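Local coordinates for protein prophenoloxidase b (Marsupenaeus japonicus, PDB 3WKY) that is the precursor of a crustacean phenoloxidase that, once activated, probably oxidises phenols at a type 3 dicopper centre, at residues V86-K91 / Y117-E122; D282-P287 / H368-K373; Q431-I436 / D484-I489. One frame throughout, in Å; residues are numbered along the deposited sequence. Where two conformers were deposited one is given.

Contact 1: residues V86-K91 / Y117-E122; sequences VFIEAK and YHTYYE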
loop_
_atom_site.group_PDB
_atom_site.type_symbol
_atom_site.label_atom_id
_atom_site.label_comp_id
_atom_site.label_asym_id
_atom_site.label_seq_id
_atom_site.Cartn_x
_atom_site.Cartn_y
_atom_site.Cartn_z
ATOM N N VAL A 86 20.839 26.755 42.340
ATOM C CA VAL A 86 21.515 26.757 43.630
ATOM C C VAL A 86 23.001 27.067 43.473
ATOM O O VAL A 86 23.551 27.852 44.245
ATOM C CB VAL A 86 21.311 25.417 44.378
ATOM C CG1 VAL A 86 22.036 25.432 45.717
ATOM C CG2 VAL A 86 19.831 25.148 44.576
ATOM N N PHE A 87 23.640 26.466 42.466
ATOM C CA PHE A 87 25.052 26.715 42.183
ATOM C C PHE A 87 25.279 28.192 41.847
ATOM O O PHE A 87 26.213 28.825 42.340
ATOM C CB PHE A 87 25.525 25.891 40.979
ATOM C CG PHE A 87 25.630 24.405 41.233
ATOM C CD1 PHE A 87 25.538 23.877 42.514
ATOM C CD2 PHE A 87 25.851 23.535 40.170
ATOM C CE1 PHE A 87 25.647 22.500 42.727
ATOM C CE2 PHE A 87 25.963 22.164 40.371
ATOM C CZ PHE A 87 25.863 21.645 41.653
ATOM N N ILE A 88 24.419 28.720 40.984
ATOM C CA ILE A 88 24.554 30.077 40.469
ATOM C C ILE A 88 24.336 31.108 41.575
ATOM O O ILE A 88 25.014 32.141 41.617
ATOM C CB ILE A 88 23.556 30.307 39.315
ATOM C CG1 ILE A 88 24.017 29.537 38.072
ATOM C CG2 ILE A 88 23.398 31.787 39.002
ATOM C CD1 ILE A 88 22.889 29.230 37.081
ATOM N N GLU A 89 23.402 30.815 42.475
ATOM C CA GLU A 89 23.029 31.764 43.523
ATOM C C GLU A 89 23.880 31.638 44.793
ATOM O O GLU A 89 23.676 32.378 45.752
ATOM C CB GLU A 89 21.537 31.646 43.848
ATOM C CG GLU A 89 20.617 32.090 42.711
ATOM C CD GLU A 89 19.141 31.935 43.045
ATOM O OE1 GLU A 89 18.822 31.370 44.114
ATOM O OE2 GLU A 89 18.295 32.374 42.236
ATOM N N ALA A 90 24.832 30.710 44.799
ATOM C CA ALA A 90 25.744 30.555 45.934
ATOM C C ALA A 90 26.493 31.860 46.208
ATOM O O ALA A 90 26.963 32.517 45.274
ATOM C CB ALA A 90 26.727 29.432 45.676
ATOM N N LYS A 91 26.621 32.219 47.486
ATOM C CA LYS A 91 27.213 33.506 47.822
ATOM C C LYS A 91 28.691 33.619 47.454
ATOM O O LYS A 91 29.196 34.730 47.279
ATOM C CB LYS A 91 26.978 33.860 49.290
ATOM C CG LYS A 91 27.543 32.868 50.281
ATOM C CD LYS A 91 27.054 33.210 51.677
ATOM C CE LYS A 91 28.010 32.717 52.745
ATOM N NZ LYS A 91 27.541 33.126 54.098
ATOM N N TYR A 117 28.346 22.953 34.028
ATOM C CA TYR A 117 28.733 23.695 32.825
ATOM C C TYR A 117 27.846 24.923 32.661
ATOM O O TYR A 117 28.334 26.011 32.336
ATOM C CB TYR A 117 28.648 22.812 31.570
ATOM C CG TYR A 117 29.846 21.914 31.331
ATOM C CD1 TYR A 117 30.958 22.374 30.648
ATOM C CD2 TYR A 117 29.841 20.585 31.755
ATOM C CE1 TYR A 117 32.051 21.548 30.412
ATOM C CE2 TYR A 117 30.927 19.751 31.526
ATOM C CZ TYR A 117 32.027 20.236 30.857
ATOM O OH TYR A 117 33.103 19.402 30.629
ATOM N N HIS A 118 26.544 24.762 32.877
ATOM C CA HIS A 118 25.630 25.896 32.744
ATOM C C HIS A 118 26.002 26.999 33.731
ATOM O O HIS A 118 25.916 28.197 33.418
ATOM C CB HIS A 118 24.179 25.480 32.981
ATOM C CG HIS A 118 23.210 26.614 32.891
ATOM N ND1 HIS A 118 23.151 27.463 31.800
ATOM C CD2 HIS A 118 22.256 27.049 33.749
ATOM C CE1 HIS A 118 22.205 28.361 31.994
ATOM N NE2 HIS A 118 21.643 28.131 33.171
ATOM N N THR A 119 26.415 26.581 34.921
ATOM C CA THR A 119 26.823 27.511 35.978
ATOM C C THR A 119 28.007 28.386 35.561
ATOM O O THR A 119 28.036 29.585 35.872
ATOM C CB THR A 119 27.140 26.746 37.268
ATOM O OG1 THR A 119 25.927 26.172 37.777
ATOM C CG2 THR A 119 27.743 27.684 38.323
ATOM N N TYR A 120 28.975 27.811 34.856
ATOM C CA TYR A 120 30.098 28.610 34.363
ATOM C C TYR A 120 29.657 29.673 33.357
ATOM O O TYR A 120 30.267 30.734 33.275
ATOM C CB TYR A 120 31.183 27.729 33.746
ATOM C CG TYR A 120 32.176 27.142 34.724
ATOM C CD1 TYR A 120 31.801 26.136 35.606
ATOM C CD2 TYR A 120 33.501 27.570 34.743
ATOM C CE1 TYR A 120 32.706 25.579 36.487
ATOM C CE2 TYR A 120 34.422 27.009 35.625
ATOM C CZ TYR A 120 34.011 26.016 36.495
ATOM O OH TYR A 120 34.904 25.449 37.377
ATOM N N TYR A 121 28.609 29.394 32.583
ATOM C CA TYR A 121 28.093 30.392 31.653
ATOM C C TYR A 121 27.307 31.480 32.379
ATOM O O TYR A 121 27.369 32.648 32.015
ATOM C CB TYR A 121 27.208 29.746 30.566
ATOM C CG TYR A 121 28.025 29.026 29.529
ATOM C CD1 TYR A 121 28.671 29.736 28.527
ATOM C CD2 TYR A 121 28.169 27.643 29.560
ATOM C CE1 TYR A 121 29.437 29.097 27.582
ATOM C CE2 TYR A 121 28.939 26.992 28.615
ATOM C CZ TYR A 121 29.570 27.734 27.630
ATOM O OH TYR A 121 30.344 27.116 26.689
ATOM N N GLU A 122 26.572 31.098 33.411
ATOM C CA GLU A 122 25.671 32.031 34.079
ATOM C C GLU A 122 26.371 32.876 35.144
ATOM O O GLU A 122 26.027 34.040 35.342
ATOM C CB GLU A 122 24.475 31.293 34.688
ATOM C CG GLU A 122 23.321 31.073 33.715
ATOM C CD GLU A 122 22.782 32.380 33.155
ATOM O OE1 GLU A 122 23.128 32.725 32.007
ATOM O OE2 GLU A 122 22.019 33.068 33.865
#
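Thr119 OG1 reaches the edge of the Phe87 ring, close to its plane, while the His118 imidazole is approached obliquely at CD2 by Ile88 CD1, 4.0 Å away. At the phenyl group the hydroxyl lies nearest the root of the side chain, with Phe87 CB 3.2 Å from Thr119 OG1 and Phe87 CD2 3.6 Å from the same oxygen. The ring itself leads on to Leu96 and Val99 of helix 93-103 and to Phe112 of helix 109-122. Ile88 contributes its longer branch: with CG1 anti to the carbonyl carbon (chi1 -72°) and CD1 carried onward (chi2 157°), the terminal methyl stops 3.5 Å from Glu122 CB. This branch and the Thr119 side chain run alongside in opposite senses, Ile88 CG1 standing 3.9 Å from Thr119 OG1. The two helices, 74-89 and 109-122, belong to the all-alpha region of the hemocyanin family; within these segments the closest CA pair is Ile88 CA and Thr119 CA, 5.6 Å apart. Polar ends are satisfied away from this interface: Thr119 OG1 bonds to Ala115 O, His118 ND1 to Leu204 O, and, in the conformer given, Glu122 OE1 forms a salt bridge with Arg215. Cohesion between the segments therefore rests on van der Waals contact.

Contact 2: residues D282-P287 / H368-K373; sequences DIREIP and HDPAKK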
loop_
_atom_site.group_PDB
_atom_site.type_symbol
_atom_site.label_atom_id
_atom_site.label_comp_id
_atom_site.label_asym_id
_atom_site.label_seq_id
_atom_site.Cartn_x
_atom_site.Cartn_y
_atom_site.Cartn_z
ATOM N N ASP A 282 3.923 8.053 17.412
ATOM C CA ASP A 282 3.413 8.630 18.658
ATOM C C ASP A 282 4.207 8.086 19.835
ATOM O O ASP A 282 4.470 6.882 19.906
ATOM C CB ASP A 282 1.941 8.236 18.888
ATOM C CG ASP A 282 0.992 8.759 17.816
ATOM O OD1 ASP A 282 1.333 9.693 17.065
ATOM O OD2 ASP A 282 -0.144 8.243 17.747
ATOM N N ILE A 283 4.593 8.957 20.763
ATOM C CA ILE A 283 5.316 8.481 21.932
ATOM C C ILE A 283 4.352 8.317 23.068
ATOM O O ILE A 283 3.843 9.296 23.605
ATOM C CB ILE A 283 6.414 9.452 22.380
ATOM C CG1 ILE A 283 7.438 9.624 21.270
ATOM C CG2 ILE A 283 7.079 8.930 23.652
ATOM C CD1 ILE A 283 8.108 8.337 20.833
ATOM N N ARG A 284 4.079 7.067 23.418
ATOM C CA ARG A 284 3.173 6.786 24.514
ATOM C C ARG A 284 4.011 6.618 25.775
ATOM O O ARG A 284 4.642 5.588 25.990
ATOM C CB ARG A 284 2.324 5.569 24.192
ATOM C CG ARG A 284 1.193 5.962 23.263
ATOM C CD ARG A 284 1.051 5.021 22.120
ATOM N NE ARG A 284 2.154 5.117 21.167
ATOM C CZ ARG A 284 2.314 4.245 20.177
ATOM N NH1 ARG A 284 1.454 3.243 20.054
ATOM N NH2 ARG A 284 3.322 4.366 19.323
ATOM N N GLU A 285 4.066 7.692 26.558
ATOM C CA GLU A 285 4.931 7.752 27.723
ATOM C C GLU A 285 4.424 6.890 28.865
ATOM O O GLU A 285 3.311 6.344 28.819
ATOM C CB GLU A 285 5.047 9.198 28.221
ATOM C CG GLU A 285 6.255 9.947 27.693
ATOM C CD GLU A 285 7.567 9.473 28.317
ATOM O OE1 GLU A 285 8.592 10.132 28.072
ATOM O OE2 GLU A 285 7.585 8.446 29.044
ATOM N N ILE A 286 5.274 6.752 29.876
ATOM C CA ILE A 286 4.871 6.228 31.175
ATOM C C ILE A 286 5.162 7.349 32.161
ATOM O O ILE A 286 6.322 7.693 32.363
ATOM C CB ILE A 286 5.687 4.990 31.564
ATOM C CG1 ILE A 286 5.566 3.917 30.480
ATOM C CG2 ILE A 286 5.231 4.451 32.940
ATOM C CD1 ILE A 286 6.569 2.784 30.616
ATOM N N PRO A 287 4.114 7.953 32.747
ATOM C CA PRO A 287 2.704 7.595 32.561
ATOM C C PRO A 287 2.150 8.077 31.225
ATOM O O PRO A 287 2.690 9.016 30.624
ATOM C CB PRO A 287 2.008 8.333 33.708
ATOM C CG PRO A 287 2.850 9.563 33.890
ATOM C CD PRO A 287 4.271 9.115 33.642
ATOM N N HIS A 368 12.647 3.436 18.266
ATOM C CA HIS A 368 12.894 1.993 18.326
ATOM C C HIS A 368 11.924 1.304 19.274
ATOM O O HIS A 368 11.786 0.079 19.227
ATOM C CB HIS A 368 14.311 1.737 18.841
ATOM C CG HIS A 368 14.530 2.260 20.224
ATOM N ND1 HIS A 368 14.659 3.606 20.496
ATOM C CD2 HIS A 368 14.575 1.627 21.423
ATOM C CE1 HIS A 368 14.798 3.779 21.799
ATOM N NE2 HIS A 368 14.751 2.595 22.383
ATOM N N ASP A 369 11.285 2.077 20.155
ATOM C CA ASP A 369 10.348 1.528 21.164
ATOM C C ASP A 369 9.408 2.648 21.650
ATOM O O ASP A 369 9.456 3.055 22.815
ATOM C CB ASP A 369 11.170 0.920 22.318
ATOM C CG ASP A 369 10.312 0.292 23.416
ATOM O OD1 ASP A 369 9.147 -0.079 23.167
ATOM O OD2 ASP A 369 10.825 0.176 24.545
ATOM N N PRO A 370 8.562 3.176 20.741
ATOM C CA PRO A 370 7.811 4.405 21.032
ATOM C C PRO A 370 6.673 4.249 22.032
ATOM O O PRO A 370 6.215 5.262 22.569
ATOM C CB PRO A 370 7.250 4.810 19.657
ATOM C CG PRO A 370 7.105 3.501 18.927
ATOM C CD PRO A 370 8.327 2.700 19.365
ATOM N N ALA A 371 6.217 3.021 22.271
ATOM C CA ALA A 371 5.164 2.785 23.264
ATOM C C ALA A 371 5.749 2.243 24.571
ATOM O O ALA A 371 5.002 1.840 25.487
ATOM C CB ALA A 371 4.119 1.838 22.714
ATOM N N LYS A 372 7.080 2.227 24.646
ATOM C CA LYS A 372 7.791 1.820 25.856
ATOM C C LYS A 372 7.347 0.446 26.361
ATOM O O LYS A 372 7.006 0.282 27.528
ATOM C CB LYS A 372 7.622 2.894 26.932
ATOM C CG LYS A 372 8.112 4.249 26.426
ATOM C CD LYS A 372 8.200 5.273 27.526
ATOM C CE LYS A 372 9.066 6.438 27.069
ATOM N NZ LYS A 372 10.486 6.020 26.927
ATOM N N LYS A 373 7.369 -0.531 25.458
ATOM C CA LYS A 373 6.972 -1.900 25.752
ATOM C C LYS A 373 8.168 -2.732 26.186
ATOM O O LYS A 373 8.018 -3.780 26.806
ATOM C CB LYS A 373 6.375 -2.530 24.485
ATOM C CG LYS A 373 5.065 -1.886 24.034
ATOM C CD LYS A 373 4.710 -2.236 22.577
ATOM C CE LYS A 373 4.703 -3.717 22.318
ATOM N NZ LYS A 373 4.286 -4.012 20.905
#
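Arg284 N donates to Pro370 O at 2.9 Å, the N-H...O angle of 146° describing a bent bond, and Ile283 CA adds a C-H...O contact to the same carbonyl. Beside this bond Ile283 CD1 packs on Pro370 CB at 3.8 Å. The Arg284 chain bends at chi2 and chi3 (133° and -70°) and folds back, its NE and NH2 gripping Asp282 O side-on; NH2 makes the shorter bond, 2.8 Å to Asp282 O. This holds the guanidinium with one face over Ala371 CB, which sits 3.9 Å above its centre. Pro370 and Ala371 are the middle residues of a type I beta turn, Asp369 to Lys372, closed by Lys372 N bonding to Asp369 O. The two loops, both in the copper-containing domain, meet at a subunit interface, where Arg180 of a neighbouring subunit bonds to Arg284 O and Ala371 O. A leucine in place of Arg284 would probably leave Asp282 O without its two donors and take the flat guanidinium from the Ala371 methyl. Farther along, Lys372 CE lies 3.2 Å from Glu285 OE2, but Lys372 NZ stays 4.3 Å from that oxygen, too far for a salt bridge; Glu285 OE2 instead accepts Ile286 N through its anti lone pair.

Contact 3: residues Q431-I436 / D484-I489; sequences QEEHWI and DFSYTI. With NAG (2-acetamido-2-deoxy-beta-D-glucopyranose), chain F.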
loop_
_atom_site.group_PDB
_atom_site.type_symbol
_atom_site.label_atom_id
_atom_site.label_comp_id
_atom_site.label_asym_id
_atom_site.label_seq_id
_atom_site.Cartn_x
_atom_site.Cartn_y
_atom_site.Cartn_z
ATOM N N GLN A 431 45.557 33.434 1.833
ATOM C CA GLN A 431 46.851 32.762 1.772
ATOM C C GLN A 431 47.068 31.787 2.917
ATOM O O GLN A 431 47.088 32.165 4.099
ATOM C CB GLN A 431 48.004 33.778 1.716
ATOM C CG GLN A 431 49.395 33.131 1.726
ATOM C CD GLN A 431 49.669 32.299 0.486
ATOM O OE1 GLN A 431 49.506 32.770 -0.641
ATOM N NE2 GLN A 431 50.080 31.048 0.688
ATOM N N GLU A 432 47.252 30.528 2.557
ATOM C CA GLU A 432 47.530 29.495 3.529
ATOM C C GLU A 432 48.916 29.733 4.105
ATOM O O GLU A 432 49.852 30.069 3.377
ATOM C CB GLU A 432 47.472 28.129 2.861
ATOM C CG GLU A 432 47.519 26.970 3.827
ATOM C CD GLU A 432 47.125 25.666 3.173
ATOM O OE1 GLU A 432 47.893 25.168 2.319
ATOM O OE2 GLU A 432 46.042 25.142 3.529
ATOM N N GLU A 433 49.034 29.566 5.415
ATOM C CA GLU A 433 50.305 29.755 6.104
ATOM C C GLU A 433 51.224 28.556 5.870
ATOM O O GLU A 433 50.783 27.503 5.406
ATOM C CB GLU A 433 50.070 29.950 7.605
ATOM C CG GLU A 433 50.724 31.202 8.198
ATOM C CD GLU A 433 50.141 32.500 7.657
ATOM O OE1 GLU A 433 49.317 33.132 8.355
ATOM O OE2 GLU A 433 50.511 32.900 6.536
ATOM N N HIS A 434 52.506 28.721 6.185
ATOM C CA HIS A 434 53.470 27.627 6.084
ATOM C C HIS A 434 53.073 26.483 7.003
ATOM O O HIS A 434 52.776 26.702 8.176
ATOM C CB HIS A 434 54.878 28.105 6.461
ATOM C CG HIS A 434 55.854 26.988 6.679
ATOM N ND1 HIS A 434 56.049 26.399 7.910
ATOM C CD2 HIS A 434 56.682 26.349 5.821
ATOM C CE1 HIS A 434 56.954 25.444 7.802
ATOM N NE2 HIS A 434 57.358 25.394 6.544
ATOM N N TRP A 435 53.068 25.263 6.476
ATOM C CA TRP A 435 52.726 24.106 7.293
ATOM C C TRP A 435 53.601 22.891 7.005
ATOM O O TRP A 435 53.664 21.958 7.809
ATOM C CB TRP A 435 51.233 23.755 7.172
ATOM C CG TRP A 435 50.781 23.398 5.783
ATOM C CD1 TRP A 435 50.283 24.248 4.837
ATOM C CD2 TRP A 435 50.755 22.090 5.204
ATOM N NE1 TRP A 435 49.956 23.546 3.700
ATOM C CE2 TRP A 435 50.239 22.220 3.900
ATOM C CE3 TRP A 435 51.119 20.818 5.662
ATOM C CZ2 TRP A 435 50.087 21.129 3.045
ATOM C CZ3 TRP A 435 50.972 19.740 4.813
ATOM C CH2 TRP A 435 50.459 19.900 3.521
ATOM N N ILE A 436 54.274 22.893 5.861
ATOM C CA ILE A 436 55.215 21.821 5.556
ATOM C C ILE A 436 56.429 22.369 4.797
ATOM O O ILE A 436 56.283 23.161 3.864
ATOM C CB ILE A 436 54.545 20.644 4.796
ATOM C CG1 ILE A 436 55.486 19.438 4.744
ATOM C CG2 ILE A 436 54.089 21.064 3.395
ATOM C CD1 ILE A 436 54.916 18.234 4.010
ATOM N N ASP A 484 46.702 26.655 9.284
ATOM C CA ASP A 484 46.285 28.048 9.457
ATOM C C ASP A 484 46.274 28.766 8.111
ATOM O O ASP A 484 47.034 28.419 7.204
ATOM C CB ASP A 484 47.234 28.815 10.391
ATOM C CG ASP A 484 47.174 28.340 11.832
ATOM O OD1 ASP A 484 46.178 27.697 12.225
ATOM O OD2 ASP A 484 48.135 28.632 12.580
ATOM N N PHE A 485 45.410 29.767 7.982
ATOM C CA PHE A 485 45.442 30.641 6.823
ATOM C C PHE A 485 45.123 32.064 7.242
ATOM O O PHE A 485 44.594 32.301 8.332
ATOM C CB PHE A 485 44.470 30.177 5.722
ATOM C CG PHE A 485 43.020 30.176 6.136
ATOM C CD1 PHE A 485 42.471 29.074 6.777
ATOM C CD2 PHE A 485 42.196 31.259 5.846
ATOM C CE1 PHE A 485 41.136 29.062 7.157
ATOM C CE2 PHE A 485 40.859 31.256 6.219
ATOM C CZ PHE A 485 40.327 30.150 6.876
ATOM N N SER A 486 45.475 33.020 6.387
ATOM C CA SER A 486 45.058 34.393 6.610
ATOM C C SER A 486 44.410 34.936 5.345
ATOM O O SER A 486 44.487 34.322 4.280
ATOM C CB SER A 486 46.247 35.269 6.991
ATOM O OG SER A 486 47.027 35.545 5.846
ATOM N N TYR A 487 43.740 36.073 5.473
ATOM C CA TYR A 487 43.186 36.747 4.306
ATOM C C TYR A 487 43.405 38.249 4.455
ATOM O O TYR A 487 43.505 38.755 5.574
ATOM C CB TYR A 487 41.696 36.420 4.090
ATOM C CG TYR A 487 40.770 36.908 5.180
ATOM C CD1 TYR A 487 40.359 38.233 5.228
ATOM C CD2 TYR A 487 40.274 36.034 6.142
ATOM C CE1 TYR A 487 39.520 38.683 6.221
ATOM C CE2 TYR A 487 39.418 36.477 7.133
ATOM C CZ TYR A 487 39.044 37.792 7.168
ATOM O OH TYR A 487 38.199 38.241 8.157
ATOM N N THR A 488 43.471 38.952 3.333
ATOM C CA THR A 488 43.609 40.404 3.374
ATOM C C THR A 488 42.551 41.059 2.501
ATOM O O THR A 488 42.361 40.679 1.339
ATOM C CB THR A 488 45.014 40.850 2.938
ATOM O OG1 THR A 488 45.979 40.302 3.844
ATOM C CG2 THR A 488 45.125 42.384 2.954
ATOM N N ILE A 489 41.849 42.027 3.083
ATOM C CA ILE A 489 40.854 42.785 2.359
ATOM C C ILE A 489 41.433 44.173 2.098
ATOM O O ILE A 489 41.881 44.843 3.027
ATOM C CB ILE A 489 39.564 42.953 3.178
ATOM C CG1 ILE A 489 39.065 41.594 3.705
ATOM C CG2 ILE A 489 38.487 43.644 2.341
ATOM C CD1 ILE A 489 38.877 40.539 2.621
HETATM C C1 NAG F . 46.151 28.405 15.665
HETATM C C2 NAG F . 47.624 28.666 15.994
HETATM C C3 NAG F . 48.414 27.370 15.857
HETATM C C4 NAG F . 47.817 26.314 16.774
HETATM C C5 NAG F . 46.307 26.192 16.584
HETATM C C6 NAG F . 45.709 25.347 17.702
HETATM C C7 NAG F . 48.712 30.824 15.736
HETATM C C8 NAG F . 49.731 31.578 14.930
HETATM N N2 NAG F . 48.195 29.728 15.177
HETATM O O3 NAG F . 49.763 27.577 16.204
HETATM O O4 NAG F . 48.421 25.064 16.519
HETATM O O5 NAG F . 45.666 27.456 16.600
HETATM O O6 NAG F . 45.567 26.156 18.849
HETATM O O7 NAG F . 48.389 31.221 16.856
#
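An antiparallel strand pairing of the Ig-like domain runs out here beside a glycan, with Gln431 and Ser486 forming a hydrogen-bonded pair and Glu432 and Phe485 the next, non-hydrogen-bonded one. Gln431 N bonds to Ser486 O at 2.8 Å and 178°, almost straight, and Ser486 N returns the bond to Gln431 O at 2.9 Å. Past the end of strand 424-432, Glu433 N still reaches Asp484 O at 2.9 Å, extending the ladder by one bond, and Glu433 CB rests 3.4 Å from that same oxygen. At the non-hydrogen-bonded pair Phe485 CB touches Glu432 CA at 3.8 Å, and the chi1 of 62°, which sets CG between the backbone N and the carbonyl carbon, leads the ring away from the 431-436 segment toward Val580. Glu432 stretches out beyond CG, and its OE1 receives Trp435 NE1 from above the carboxylate plane, at 3.0 Å, as well as Ser441 OG and His447 ND1; these donors would probably stabilise its negative charge. Asp484 divides its carboxylate: OD2 accepts N2 of the N-acetylglucosamine at 2.8 Å, while OD1 pairs with Arg576. Strand 485-493 is the middle member of a three-stranded sheet, flanked by 424-432 and by 541-548, whose His548 also touches Glu433 and Asp484.

The three contacts follow one another along the chain, each closing before the next opens, and each belongs to a different part of the hemocyanin-type subunit: contact 1 to the all-alpha region, contact 2 to the copper-containing one, contact 3 to the Ig-like one. They share no helix, strand or sheet. Centres of contacts 1 and 2 are 34 Å apart, those of 1 and 3 are 40 Å apart, and contacts 2 and 3 lie on opposite sides of the chain's centre, 53 Å apart. Their settings differ accordingly: a helix pair within the subunit, loops that meet neighbouring subunits of the six-chain assembly, and the end of a strand pair beside an N-linked glycan. No two touch, the nearest atoms of any pair being about 21 Å or more apart.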